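Local structure of F420-reducing hydrogenase, subunit beta (Methanothermobacter marburgensis, 4OMF) at residues Y6-S11 against I229-V234; T145-C148 against S154-L157. The protein probably carries electrons from hydrogen oxidation, through an iron-sulfur cluster and FAD, to coenzyme F420, as the beta subunit of the F420-reducing hydrogenase. All blocks are in the same frame, centred on the assembly; numbering follows the deposited sequence.

Interaction 1: residues Y6-S11 against I229-V234; sequences YKEIVS and IFKQAV
Val10 sets one methyl, CG2, obliquely against the Phe230 ring, 3.9 Å from CE2, the two side chains reaching toward each other from strand 8-14 and helix 224-235. Phe230 swings its ring to the far side from its own backbone N (chi1 -179°), and the ring also packs on Val219 of the neighbouring strand and on the ring of Phe239, so that Val10 adds to apolar packing between helix and sheet. Toward the solvent side of this packing, Lys231 and Glu8 form a salt bridge, NZ to OE1 at 2.7 Å. The two chains cross at about a right angle: the carboxylate stands on an extended glutamate chain, while the lysine is bent at chi2 and chi4, and its NZ meets OE1 from above the carboxylate plane, 41° out of it. A second carboxylate, Asp227 one turn earlier on the helix, also pairs with this NZ. The contact thus joins helix 224-235 to strand 8-14, the last but one of the mixed sheet, by a small apolar touch with an ion pair at its margin, and two acidic groups around one ammonium would be expected to favour its charged form.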
# COMPACT_ATOMS: atom_id res chain seq x y z
N TYR C 6 28.21 -27.41 20.38
CA TYR C 6 29.39 -27.41 19.50
C TYR C 6 30.20 -28.70 19.56
O TYR C 6 30.05 -29.50 20.48
CB TYR C 6 30.31 -26.23 19.82
CG TYR C 6 30.82 -26.19 21.24
CD1 TYR C 6 30.17 -25.42 22.21
CD2 TYR C 6 31.95 -26.90 21.61
CE1 TYR C 6 30.63 -25.37 23.51
CE2 TYR C 6 32.41 -26.87 22.93
CZ TYR C 6 31.75 -26.10 23.86
OH TYR C 6 32.21 -26.05 25.15
N LYS C 7 31.08 -28.88 18.59
CA LYS C 7 31.91 -30.08 18.52
C LYS C 7 33.32 -29.79 19.00
O LYS C 7 33.91 -30.56 19.76
CB LYS C 7 31.94 -30.62 17.08
CG LYS C 7 30.63 -31.26 16.63
CD LYS C 7 30.71 -31.79 15.21
CE LYS C 7 29.34 -32.26 14.72
NZ LYS C 7 28.86 -33.44 15.47
N GLU C 8 33.86 -28.66 18.57
CA GLU C 8 35.20 -28.27 18.99
C GLU C 8 35.36 -26.76 18.97
O GLU C 8 34.74 -26.08 18.16
CB GLU C 8 36.25 -28.93 18.10
CG GLU C 8 37.67 -28.78 18.65
CD GLU C 8 38.67 -29.68 17.96
OE1 GLU C 8 38.25 -30.48 17.10
OE2 GLU C 8 39.87 -29.60 18.30
N ILE C 9 36.19 -26.23 19.87
CA ILE C 9 36.57 -24.82 19.87
C ILE C 9 38.09 -24.70 19.82
O ILE C 9 38.79 -25.30 20.63
CB ILE C 9 36.05 -24.09 21.13
CG1 ILE C 9 34.53 -24.23 21.24
CG2 ILE C 9 36.48 -22.62 21.09
CD1 ILE C 9 33.93 -23.52 22.44
N VAL C 10 38.58 -23.92 18.85
CA VAL C 10 40.01 -23.70 18.67
C VAL C 10 40.29 -22.22 18.44
O VAL C 10 39.37 -21.44 18.14
CB VAL C 10 40.58 -24.51 17.47
CG1 VAL C 10 40.44 -26.02 17.72
CG2 VAL C 10 39.90 -24.09 16.14
N SER C 11 41.56 -21.85 18.56
CA SER C 11 42.02 -20.55 18.08
C SER C 11 42.67 -20.77 16.70
O SER C 11 43.44 -21.72 16.54
CB SER C 11 43.03 -19.92 19.06
OG SER C 11 43.17 -18.53 18.80
N ILE C 229 34.03 -29.45 7.06
CA ILE C 229 34.61 -28.51 6.10
C ILE C 229 35.78 -27.75 6.72
O ILE C 229 36.82 -27.57 6.08
CB ILE C 229 33.55 -27.50 5.57
CG1 ILE C 229 32.46 -28.24 4.77
CG2 ILE C 229 34.21 -26.46 4.69
CD1 ILE C 229 31.33 -27.35 4.28
N PHE C 230 35.64 -27.29 7.96
CA PHE C 230 36.73 -26.59 8.61
C PHE C 230 37.92 -27.53 8.87
O PHE C 230 39.07 -27.15 8.63
CB PHE C 230 36.26 -25.93 9.91
CG PHE C 230 37.36 -25.16 10.62
CD1 PHE C 230 37.82 -23.96 10.11
CD2 PHE C 230 37.94 -25.66 11.78
CE1 PHE C 230 38.84 -23.25 10.74
CE2 PHE C 230 38.96 -24.96 12.42
CZ PHE C 230 39.40 -23.75 11.89
N LYS C 231 37.67 -28.76 9.33
CA LYS C 231 38.75 -29.71 9.53
C LYS C 231 39.50 -30.00 8.22
O LYS C 231 40.74 -30.09 8.22
CB LYS C 231 38.24 -31.03 10.13
CG LYS C 231 37.78 -30.98 11.59
CD LYS C 231 38.88 -30.52 12.54
CE LYS C 231 38.60 -30.97 13.99
NZ LYS C 231 37.36 -30.34 14.57
N GLN C 232 38.75 -30.14 7.13
CA GLN C 232 39.34 -30.31 5.79
C GLN C 232 40.32 -29.20 5.43
O GLN C 232 41.38 -29.46 4.88
CB GLN C 232 38.25 -30.35 4.71
CG GLN C 232 37.75 -31.71 4.31
CD GLN C 232 36.73 -31.63 3.19
OE1 GLN C 232 35.55 -31.93 3.40
NE2 GLN C 232 37.17 -31.19 2.01
N ALA C 233 39.92 -27.95 5.69
CA ALA C 233 40.75 -26.79 5.35
C ALA C 233 42.02 -26.77 6.18
O ALA C 233 43.08 -26.44 5.68
CB ALA C 233 39.96 -25.50 5.53
N VAL C 234 41.91 -27.14 7.45
CA VAL C 234 43.06 -27.21 8.33
C VAL C 234 44.02 -28.26 7.82
O VAL C 234 45.22 -28.01 7.70
CB VAL C 234 42.67 -27.56 9.77
CG1 VAL C 234 43.93 -27.75 10.63
CG2 VAL C 234 41.74 -26.49 10.34

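Interaction 2: residues T145-C148 against S154-L157; sequences TFIC and SMEL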
# COMPACT_ATOMS: atom_id res chain seq x y z
N THR C 145 28.40 9.52 13.72
CA THR C 145 28.55 10.25 14.99
C THR C 145 29.86 9.85 15.68
O THR C 145 30.61 10.72 16.12
CB THR C 145 27.39 10.00 15.97
OG1 THR C 145 26.17 10.49 15.40
CG2 THR C 145 27.64 10.75 17.30
N PHE C 146 30.15 8.55 15.73
CA PHE C 146 31.39 8.10 16.35
C PHE C 146 32.59 8.69 15.63
O PHE C 146 33.48 9.25 16.25
CB PHE C 146 31.50 6.56 16.34
CG PHE C 146 30.33 5.85 16.97
CD1 PHE C 146 30.08 4.52 16.67
CD2 PHE C 146 29.51 6.49 17.88
CE1 PHE C 146 29.01 3.86 17.25
CE2 PHE C 146 28.43 5.83 18.44
CZ PHE C 146 28.19 4.52 18.13
N ILE C 147 32.59 8.57 14.30
CA ILE C 147 33.79 8.79 13.48
C ILE C 147 33.96 10.24 13.02
O ILE C 147 35.04 10.81 13.14
CB ILE C 147 33.77 7.85 12.25
CG1 ILE C 147 33.99 6.40 12.72
CG2 ILE C 147 34.80 8.28 11.20
CD1 ILE C 147 33.57 5.34 11.71
N CYS C 148 32.88 10.84 12.53
CA CYS C 148 32.94 12.20 12.00
C CYS C 148 32.79 13.28 13.06
O CYS C 148 33.34 14.37 12.92
CB CYS C 148 31.87 12.40 10.92
SG CYS C 148 31.95 11.23 9.56
N SER C 154 36.72 11.44 9.27
CA SER C 154 35.59 11.19 8.37
C SER C 154 35.58 9.73 7.96
O SER C 154 36.54 9.01 8.20
CB SER C 154 35.65 12.08 7.14
OG SER C 154 36.70 11.68 6.27
N MET C 155 34.51 9.30 7.31
CA MET C 155 34.37 7.89 6.97
C MET C 155 35.49 7.51 5.98
O MET C 155 36.04 6.40 6.04
CB MET C 155 32.97 7.62 6.40
CG MET C 155 31.84 7.95 7.39
SD MET C 155 31.95 7.06 8.96
CE MET C 155 31.76 5.37 8.41
N GLU C 156 35.86 8.44 5.12
CA GLU C 156 36.85 8.18 4.09
C GLU C 156 38.26 8.01 4.68
O GLU C 156 39.09 7.33 4.09
CB GLU C 156 36.82 9.31 3.05
CG GLU C 156 37.80 9.19 1.90
CD GLU C 156 37.82 10.44 1.01
OE1 GLU C 156 37.63 11.56 1.55
OE2 GLU C 156 38.01 10.29 -0.21
N LEU C 157 38.52 8.63 5.83
CA LEU C 157 39.83 8.50 6.50
C LEU C 157 39.99 7.19 7.27
O LEU C 157 41.09 6.85 7.69
CB LEU C 157 40.08 9.67 7.45
CG LEU C 157 40.83 10.88 6.88
CD1 LEU C 157 40.05 11.50 5.75
CD2 LEU C 157 41.07 11.91 7.97
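This is a local packing contact without hydrogen bonds between its two segments, made where the chain leaves helix 140-150 and folds back on it before entering strand 160-164. Ile147 and Cys148, on the later part of the helix, face Ser154 and Met155 of the returning loop, and the nearest pair of CA atoms, those of Cys148 and Ser154, is 4.6 Å apart. CD1 of Ile147 lies 3.6 Å from SD of Met155 and also touches the terminal methyl CE, whereas CG2 rests on the loop backbone, 3.5 Å from Ser154 O, and still borders the same sulfur. The isoleucine and methionine side chains cross at about a right angle. Met155 curls the same way at all three torsions, and this carries its sulfur back to the helix instead of out along the loop. Cys148 fills the adjoining position: its SG is 3.8 Å from Ser154 CA and 3.9 Å from Met155 CG, an apolar touch in which the thiol borders the start of the methionine chain. Were Ile147 trimmed to an alanine, the Met155 sulfur would probably lose the branches packed against it, with a gap beside it and its terminal methyl freer to turn. The fold-back is also tied by a backbone hydrogen bond between Ile147 and Val153, just ahead of the loop segment. Around the contact, Met155 packs further on Tyr140 and Gln144 of the same helix and on Trp55, while Ile147 reaches Val158 shortly before the three-stranded antiparallel sheet begins, so the turn is held against both the helix it leaves and the approach to strand 160-164.

How the interactions relate
Two ways of packing against a helix appear here in one subunit. In interaction 1 a helix late in the chain meets a strand from its beginning, across a separation of more than 200 residues; in interaction 2 a helix meets the loop that follows it directly. Residues 145-157 fall within the long span of chain between 6-11 and 229-234, yet the two contacts stand on opposite sides of the chain's centre, with centres 37 Å apart and nearest atoms about 27 Å apart. Neither touches the other. The bound FAD lies about 9 Å from the Phe230 side chain and about 12 Å from that of Met155, so neither of these side chains lines the flavin directly, though both lie within about 12 Å of it.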